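Local coordinates for protein glutamate racemase (PDB 3UHF) that belongs to the Asp/Glu/hydantoin racemase family, folds around two parallel sheets flanked by helices, and carries D-glutamic acid bound in its pocket, at residues A[57-62]-A[254-259]; A[192-197]-A[216-221]. All blocks are in the same frame, centred on the assembly; numbering follows the deposited sequence.

Two surface contacts mark distant parts of this two-sheet alpha/beta chain: their centres are 34 Å apart and their nearest atoms about 21 Å. Contact 1 (57-62 with 254-259) joins the loops that follow two neighbouring strands, 51-56 and 249-254, of the five-stranded parallel sheet. Contact 2 (192-197 with 216-221) lies at the four-stranded parallel sheet, where the loop leading into strand 199-202 meets the end of helix 211-218 and the turn before strand 223-226. Along the chain it is nested within the span closed by contact 1. Only contact 1 includes residues of the D-glutamic acid pocket, Val61 and Pro62.

Contact 1 (A[57-62]-A[254-259]); sequences DTARVP and ASSDVE. With DGL (D-glutamic acid), chain C.
At one edge of the five-stranded parallel sheet of this alpha/beta racemase fold, the loops leaving neighbouring strands 51-56 and 249-254 meet through Asp57, Thr58 and Ala59 on one side and Ser255 and Ser256 on the other. Parallel strands place both loops at the same end of the sheet, and Asp57 and Ser255 follow with CA atoms 5.1 Å apart. The hydroxyl of Ser255 is the central polar atom: its OG donates to Asp57 OD1 at 2.6 Å, on the anti lone pair of that oxygen, and accepts Ala59 N at 2.9 Å in a nearly straight hydrogen bond (N-H...O 163°). Donating one way and accepting the other fixes the rotation of this hydroxyl.

The other carboxylate oxygen of Asp57 turns to its own loop. Arg60 forms a side-on salt bridge, NE lying 2.8 Å from Asp57 OD2 on the syn lone pair, while NH2 reaches the same oxygen from above the carboxylate plane; Tyr63 OH is a further hydrogen-bond partner of OD2. Arg60 in turn makes a salt bridge with Glu77 and a cation-pi contact with Phe74. With a different set of partners on each oxygen, the Asp57 carboxylate is held against rotation.

Farther along this loop, Pro62, after a cis peptide bond, brings its CB to 3.3 Å from OE2 of D-glutamic acid, and Val61 CG2 is 3.8 Å from OE1, so the loop gripped by Ser255 also forms part of the pocket wall. Back at the contact, Ala59 CB packs 3.8 Å from Ser256 CB. Thr58 holds OG1 between its backbone N and carbonyl carbon (chi1 54°), from where it donates to Ser256 O at 2.9 Å, the donor tilted 22° from the carbonyl plane.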
# COMPACT_ATOMS: atom_id res chain seq x y z
N ASP A 57 -9.39 2.11 8.79
CA ASP A 57 -10.71 2.76 8.91
C ASP A 57 -11.82 1.80 8.47
O ASP A 57 -12.58 2.06 7.53
CB ASP A 57 -10.75 4.05 8.08
CG ASP A 57 -12.01 4.87 8.32
OD1 ASP A 57 -12.76 4.57 9.29
OD2 ASP A 57 -12.25 5.81 7.54
N THR A 58 -11.88 0.66 9.13
CA THR A 58 -12.74 -0.42 8.64
C THR A 58 -14.24 -0.10 8.71
O THR A 58 -15.04 -0.80 8.11
CB THR A 58 -12.46 -1.73 9.40
OG1 THR A 58 -12.59 -1.49 10.80
CG2 THR A 58 -11.04 -2.22 9.09
N ALA A 59 -14.62 0.95 9.43
CA ALA A 59 -16.04 1.33 9.48
C ALA A 59 -16.47 1.95 8.16
O ALA A 59 -17.64 1.88 7.79
CB ALA A 59 -16.31 2.29 10.64
N ARG A 60 -15.53 2.58 7.45
CA ARG A 60 -15.90 3.36 6.27
C ARG A 60 -15.31 2.84 4.96
O ARG A 60 -15.63 3.35 3.89
CB ARG A 60 -15.57 4.84 6.50
CG ARG A 60 -16.20 5.39 7.77
CD ARG A 60 -16.04 6.89 7.93
NE ARG A 60 -14.64 7.26 8.09
CZ ARG A 60 -14.24 8.41 8.63
NH1 ARG A 60 -15.14 9.30 9.06
NH2 ARG A 60 -12.94 8.67 8.75
N VAL A 61 -14.47 1.81 5.06
CA VAL A 61 -13.81 1.19 3.91
C VAL A 61 -14.90 0.65 2.95
O VAL A 61 -15.97 0.23 3.40
CB VAL A 61 -12.86 0.06 4.41
CG1 VAL A 61 -13.66 -1.13 4.94
CG2 VAL A 61 -11.83 -0.39 3.34
N PRO A 62 -14.66 0.69 1.62
CA PRO A 62 -13.48 1.12 0.86
C PRO A 62 -13.46 2.60 0.54
O PRO A 62 -14.50 3.26 0.54
CB PRO A 62 -13.64 0.34 -0.45
CG PRO A 62 -15.12 0.37 -0.67
CD PRO A 62 -15.71 0.17 0.72
N ALA A 254 -8.88 0.04 14.99
CA ALA A 254 -9.78 0.11 13.85
C ALA A 254 -11.04 0.86 14.23
O ALA A 254 -11.45 0.86 15.39
CB ALA A 254 -10.12 -1.30 13.34
N SER A 255 -11.66 1.49 13.24
CA SER A 255 -12.88 2.25 13.51
C SER A 255 -14.10 1.34 13.66
O SER A 255 -15.19 1.80 14.00
CB SER A 255 -13.11 3.31 12.43
OG SER A 255 -13.11 2.73 11.14
N SER A 256 -13.92 0.05 13.41
CA SER A 256 -14.97 -0.94 13.70
C SER A 256 -14.35 -2.32 13.91
O SER A 256 -13.33 -2.62 13.31
CB SER A 256 -15.99 -0.99 12.57
OG SER A 256 -15.41 -1.46 11.37
N ASP A 257 -14.97 -3.13 14.77
CA ASP A 257 -14.62 -4.54 14.93
C ASP A 257 -13.11 -4.80 14.86
O ASP A 257 -12.62 -5.46 13.94
CB ASP A 257 -15.34 -5.38 13.87
CG ASP A 257 -15.25 -6.88 14.15
OD1 ASP A 257 -14.77 -7.26 15.23
OD2 ASP A 257 -15.67 -7.67 13.28
N VAL A 258 -12.37 -4.25 15.81
CA VAL A 258 -10.92 -4.35 15.78
C VAL A 258 -10.43 -5.80 15.93
O VAL A 258 -9.38 -6.15 15.41
CB VAL A 258 -10.25 -3.41 16.82
CG1 VAL A 258 -10.47 -3.92 18.25
CG2 VAL A 258 -8.76 -3.25 16.52
N GLU A 259 -11.22 -6.64 16.60
CA GLU A 259 -10.80 -8.02 16.80
C GLU A 259 -10.70 -8.78 15.47
O GLU A 259 -9.85 -9.65 15.30
CB GLU A 259 -11.72 -8.75 17.79
CG GLU A 259 -11.59 -8.22 19.23
CD GLU A 259 -10.15 -8.19 19.72
OE1 GLU A 259 -9.76 -7.21 20.40
OE2 GLU A 259 -9.39 -9.15 19.44
N DGL C . -6.52 0.41 0.61
CA DGL C . -7.06 0.66 -0.74
C DGL C . -5.92 0.87 -1.73
O DGL C . -4.78 0.47 -1.48
CB DGL C . -7.92 -0.52 -1.20
CG DGL C . -9.23 -0.65 -0.43
CD DGL C . -10.07 0.60 -0.57
OE1 DGL C . -10.12 1.39 0.40
OE2 DGL C . -10.64 0.81 -1.66
OXT DGL C . -6.15 1.41 -2.80

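Contact 2 (A[192-197]-A[216-221]); sequences KNITTP and KYFGDK
With CG of Phe218 set opposite its carbonyl carbon (chi1 -76°), the ring swings from the last helical turn toward Ile194 and Pro197; Thr196 in turn points CG2 opposite its own backbone N, toward the chain that follows the helix. Pro197 CD comes to 3.7 Å from Phe218 CD1, approaching the ring obliquely, and the two side chains cross at about a right angle. Ile194 meets a different part of the ring: its CG2 lies near the ring plane, at the edge, 4.1 Å from Phe218 CE1. One face of the ring is occupied from within its own segment, where Tyr217 CD2 sits 3.8 Å above the plane over the centre.

Past the helix, Gly219 takes a positive phi (94°) and the chain turns back toward the loop. Lys221 then passes its aliphatic part slantwise over Thr196, with CG 3.7 Å from Thr196 CG2, and its CD passes 3.6 Å from Pro197 O, an oxygen hydrogen-bonded to Thr222 OG1. Bends at chi2 and chi3 carry the amine onward to Thr196 O, where NZ makes a weak hydrogen bond of 3.5 Å. A long, weak ion pair with Asp198 also engages this amine. Between the two segments the one polar bond is weak, and apolar packing dominates.

The arrangement joins the loop between helix 181-191 and strand 199-202 to the C-terminal end of helix 211-218. Leu136 of strand 135-139 touches Ile194, Pro197 and Phe218 alike, while Phe191, at the end of helix 181-191, meets the Phe218 ring with planes at about 50°.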
# COMPACT_ATOMS: atom_id res chain seq x y z
N LYS A 192 -8.81 -8.77 -20.69
CA LYS A 192 -9.09 -9.17 -22.06
C LYS A 192 -8.50 -8.15 -23.04
O LYS A 192 -8.64 -6.94 -22.86
CB LYS A 192 -10.59 -9.35 -22.28
CG LYS A 192 -10.94 -10.73 -22.83
CD LYS A 192 -10.18 -11.83 -22.07
CE LYS A 192 -10.12 -13.13 -22.87
NZ LYS A 192 -11.47 -13.60 -23.31
N ASN A 193 -7.81 -8.64 -24.06
CA ASN A 193 -7.18 -7.77 -25.05
C ASN A 193 -6.21 -6.77 -24.42
O ASN A 193 -6.04 -5.65 -24.90
CB ASN A 193 -8.25 -7.04 -25.88
CG ASN A 193 -9.23 -8.00 -26.51
OD1 ASN A 193 -10.45 -7.80 -26.43
ND2 ASN A 193 -8.72 -9.06 -27.13
N ILE A 194 -5.58 -7.19 -23.33
CA ILE A 194 -4.49 -6.40 -22.79
C ILE A 194 -3.19 -7.09 -23.14
O ILE A 194 -3.11 -8.31 -23.14
CB ILE A 194 -4.60 -6.17 -21.27
CG1 ILE A 194 -4.00 -4.82 -20.92
CG2 ILE A 194 -3.92 -7.28 -20.47
CD1 ILE A 194 -3.63 -4.70 -19.48
N THR A 195 -2.17 -6.31 -23.49
CA THR A 195 -0.88 -6.89 -23.81
C THR A 195 -0.18 -7.29 -22.52
O THR A 195 -0.38 -6.67 -21.48
CB THR A 195 -0.00 -5.92 -24.62
OG1 THR A 195 -0.00 -4.63 -24.00
CG2 THR A 195 -0.54 -5.78 -26.04
N THR A 196 0.64 -8.34 -22.58
CA THR A 196 1.36 -8.82 -21.40
C THR A 196 2.46 -7.84 -21.02
O THR A 196 3.32 -7.53 -21.83
CB THR A 196 1.97 -10.21 -21.65
OG1 THR A 196 0.91 -11.13 -21.96
CG2 THR A 196 2.71 -10.69 -20.42
N PRO A 197 2.44 -7.35 -19.77
CA PRO A 197 3.41 -6.31 -19.41
C PRO A 197 4.74 -6.87 -18.92
O PRO A 197 4.83 -8.02 -18.48
CB PRO A 197 2.69 -5.58 -18.28
CG PRO A 197 1.89 -6.65 -17.61
CD PRO A 197 1.44 -7.58 -18.71
N LYS A 216 0.70 -16.28 -12.41
CA LYS A 216 0.35 -17.43 -13.23
C LYS A 216 -0.43 -17.00 -14.46
O LYS A 216 -0.22 -17.53 -15.55
CB LYS A 216 -0.43 -18.46 -12.41
CG LYS A 216 -0.85 -19.70 -13.19
CD LYS A 216 -1.67 -20.64 -12.32
CE LYS A 216 -2.24 -21.80 -13.12
NZ LYS A 216 -1.17 -22.60 -13.77
N TYR A 217 -1.31 -16.01 -14.30
CA TYR A 217 -2.10 -15.49 -15.42
C TYR A 217 -1.20 -14.88 -16.49
O TYR A 217 -1.34 -15.17 -17.68
CB TYR A 217 -3.12 -14.44 -14.93
CG TYR A 217 -4.02 -13.93 -16.05
CD1 TYR A 217 -5.15 -14.64 -16.43
CD2 TYR A 217 -3.72 -12.76 -16.74
CE1 TYR A 217 -5.97 -14.20 -17.45
CE2 TYR A 217 -4.54 -12.31 -17.77
CZ TYR A 217 -5.66 -13.03 -18.12
OH TYR A 217 -6.48 -12.60 -19.14
N PHE A 218 -0.27 -14.02 -16.07
CA PHE A 218 0.55 -13.29 -17.04
C PHE A 218 1.78 -14.06 -17.52
O PHE A 218 2.25 -13.86 -18.64
CB PHE A 218 0.94 -11.93 -16.48
CG PHE A 218 -0.18 -10.92 -16.51
CD1 PHE A 218 -0.67 -10.44 -17.72
CD2 PHE A 218 -0.74 -10.43 -15.33
CE1 PHE A 218 -1.69 -9.49 -17.76
CE2 PHE A 218 -1.75 -9.49 -15.36
CZ PHE A 218 -2.23 -9.02 -16.57
N GLY A 219 2.30 -14.95 -16.68
CA GLY A 219 3.47 -15.73 -17.04
C GLY A 219 4.77 -15.09 -16.57
O GLY A 219 4.76 -13.99 -16.01
N ASP A 220 5.89 -15.76 -16.81
CA ASP A 220 7.14 -15.37 -16.17
C ASP A 220 7.83 -14.15 -16.79
O ASP A 220 8.89 -13.74 -16.32
CB ASP A 220 8.11 -16.56 -16.11
CG ASP A 220 8.28 -17.25 -17.45
OD1 ASP A 220 7.91 -16.65 -18.48
OD2 ASP A 220 8.79 -18.39 -17.47
N LYS A 221 7.25 -13.56 -17.83
CA LYS A 221 7.84 -12.36 -18.40
C LYS A 221 7.45 -11.13 -17.58
O LYS A 221 8.05 -10.06 -17.71
CB LYS A 221 7.46 -12.20 -19.87
CG LYS A 221 6.31 -11.24 -20.13
CD LYS A 221 6.78 -9.96 -20.81
CE LYS A 221 6.19 -9.82 -22.22
NZ LYS A 221 6.49 -8.49 -22.83